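Local structure of ADP-ribosylation factor guanine nucleotide-exchange factor SEC7 (Saccharomyces cerevisiae, 4OIY) at residues 180-183 against 184-187. The protein activates the small GTPase ARF1 at the trans-Golgi network by exchanging its guanine nucleotide, and so takes part in vesicle budding and Golgi traffic. Sequence-based numbering, arbitrary orientation.
Sequences EGLF and NEIA
With CG of F183 anti to the backbone N (chi1 179°), the ring leans beside its own carbonyl, next to N184; CG of N184 lies anti to the carbonyl carbon and beside the backbone N (chi1 -69°), which turns the amide back toward E180 and F183. Amide oxygen OD1 of N184 then sits in the plane of the F183 ring, at its edge, 3.5 Å from CD1. Ring and amide planes stand 75° apart. ND2, the other arm of the N184 amide, lies beside E180, 3.5 Å from E180 O and 4.0 Å from E180 CG. The side chains of E180 and N184 run alongside each other in the same direction, and the extended E180 chain carries its carboxylate to a salt bridge with R176, one turn back.

These residues span two successive turns of helix 176-188, the last helix of the all-helical Sec7 domain. Its backbone follows the regular i to i+4 pattern. N184 N donates to E180 O, I186 N to L182 O, and A187 N to F183 O; the last is the shortest at 2.8 Å. E185 N donates to G181 O at 3.0 Å, and E185 CG is 3.4 Å from the same G181 O.

From there the E185 side chain runs obliquely across L182, bringing OE2 to 4.1 Å from L182 CD2, while OE1 is hydrogen-bonded to S87 OG. On the F183 side, A187 CB lies 4.4 Å from ring atom CE1, approaching obliquely. L182 and I186 are the buried pair, packed against helices 88-96 and 130-148, whereas F183 reaches L158 and F161 of helix 158-164 as well as L143.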
ATOM      1  N   GLU A 180      -3.949  20.342   9.025  1.00 13.15           N
ATOM      2  CA  GLU A 180      -2.612  20.872   9.317  1.00 13.84           C
ATOM      3  C   GLU A 180      -1.750  19.811  10.008  1.00 12.95           C
ATOM      4  O   GLU A 180      -0.568  19.678   9.709  1.00 12.48           O
ATOM      5  CB  GLU A 180      -2.686  22.126  10.182  1.00 15.40           C
ATOM      6  CG  GLU A 180      -1.325  22.762  10.429  1.00 17.09           C
ATOM      7  CD  GLU A 180      -1.407  24.140  11.057  1.00 18.77           C
ATOM      8  OE1 GLU A 180      -0.344  24.658  11.459  1.00 21.70           O
ATOM      9  OE2 GLU A 180      -2.516  24.715  11.134  1.00 20.57           O
ATOM     10  N   GLY A 181      -2.349  19.052  10.926  1.00 12.17           N
ATOM     11  CA  GLY A 181      -1.664  17.956  11.588  1.00 11.82           C
ATOM     12  C   GLY A 181      -1.126  16.937  10.601  1.00 11.49           C
ATOM     13  O   GLY A 181       0.027  16.556  10.663  1.00 11.60           O
ATOM     14  N   LEU A 182      -1.970  16.516   9.667  1.00 10.94           N
ATOM     15  CA  LEU A 182      -1.539  15.541   8.668  1.00 10.68           C
ATOM     16  C   LEU A 182      -0.446  16.109   7.760  1.00 10.55           C
ATOM     17  O   LEU A 182       0.512  15.407   7.434  1.00 10.06           O
ATOM     18  CB  LEU A 182      -2.722  15.062   7.825  1.00 10.63           C
ATOM     19  CG  LEU A 182      -3.880  14.382   8.563  1.00 10.60           C
ATOM     20  CD1 LEU A 182      -4.935  13.929   7.566  1.00 10.59           C
ATOM     21  CD2 LEU A 182      -3.380  13.221   9.398  1.00 10.43           C
ATOM     22  N   PHE A 183      -0.605  17.364   7.349  1.00 10.75           N
ATOM     23  CA  PHE A 183       0.406  18.052   6.557  1.00 11.08           C
ATOM     24  C   PHE A 183       1.774  17.966   7.232  1.00 11.46           C
ATOM     25  O   PHE A 183       2.773  17.583   6.612  1.00 11.39           O
ATOM     26  CB  PHE A 183       0.008  19.515   6.363  1.00 11.06           C
ATOM     27  CG  PHE A 183       0.999  20.314   5.571  1.00 11.22           C
ATOM     28  CD1 PHE A 183       2.096  20.887   6.190  1.00 11.27           C
ATOM     29  CD2 PHE A 183       0.812  20.519   4.213  1.00 11.25           C
ATOM     30  CE1 PHE A 183       3.011  21.628   5.458  1.00 11.35           C
ATOM     31  CE2 PHE A 183       1.712  21.276   3.482  1.00 11.38           C
ATOM     32  CZ  PHE A 183       2.815  21.822   4.106  1.00 11.33           C
ATOM     33  N   ASN A 184       1.812  18.294   8.518  1.00 12.19           N
ATOM     34  CA  ASN A 184       3.073  18.267   9.260  1.00 13.15           C
ATOM     35  C   ASN A 184       3.647  16.860   9.415  1.00 13.15           C
ATOM     36  O   ASN A 184       4.863  16.677   9.353  1.00 13.89           O
ATOM     37  CB  ASN A 184       2.907  18.951  10.622  1.00 14.08           C
ATOM     38  CG  ASN A 184       2.710  20.449  10.498  1.00 15.23           C
ATOM     39  OD1 ASN A 184       3.084  21.055   9.496  1.00 16.98           O
ATOM     40  ND2 ASN A 184       2.123  21.055  11.522  1.00 16.49           N
ATOM     41  N   GLU A 185       2.781  15.861   9.580  1.00 13.31           N
ATOM     42  CA  GLU A 185       3.234  14.474   9.630  1.00 13.40           C
ATOM     43  C   GLU A 185       3.979  14.102   8.351  1.00 13.13           C
ATOM     44  O   GLU A 185       5.062  13.510   8.405  1.00 13.63           O
ATOM     45  CB  GLU A 185       2.064  13.516   9.858  1.00 14.00           C
ATOM     46  CG  GLU A 185       1.489  13.601  11.265  1.00 14.59           C
ATOM     47  CD  GLU A 185       0.516  12.483  11.578  1.00 15.56           C
ATOM     48  OE1 GLU A 185       0.764  11.339  11.165  1.00 15.87           O
ATOM     49  OE2 GLU A 185      -0.497  12.743  12.266  1.00 17.68           O
ATOM     50  N   ILE A 186       3.412  14.472   7.206  1.00 12.88           N
ATOM     51  CA  ILE A 186       4.052  14.202   5.921  1.00 12.89           C
ATOM     52  C   ILE A 186       5.328  15.021   5.787  1.00 13.34           C
ATOM     53  O   ILE A 186       6.361  14.484   5.397  1.00 12.57           O
ATOM     54  CB  ILE A 186       3.109  14.502   4.736  1.00 12.68           C
ATOM     55  CG1 ILE A 186       1.926  13.523   4.728  1.00 12.68           C
ATOM     56  CG2 ILE A 186       3.869  14.457   3.408  1.00 13.00           C
ATOM     57  CD1 ILE A 186       2.261  12.125   4.260  1.00 12.85           C
ATOM     58  N   ALA A 187       5.247  16.314   6.093  1.00 14.02           N
ATOM     59  CA  ALA A 187       6.404  17.209   5.960  1.00 14.82           C
ATOM     60  C   ALA A 187       7.606  16.726   6.770  1.00 15.84           C
ATOM     61  O   ALA A 187       8.747  16.839   6.317  1.00 15.91           O
ATOM     62  CB  ALA A 187       6.034  18.629   6.367  1.00 15.00           C
TER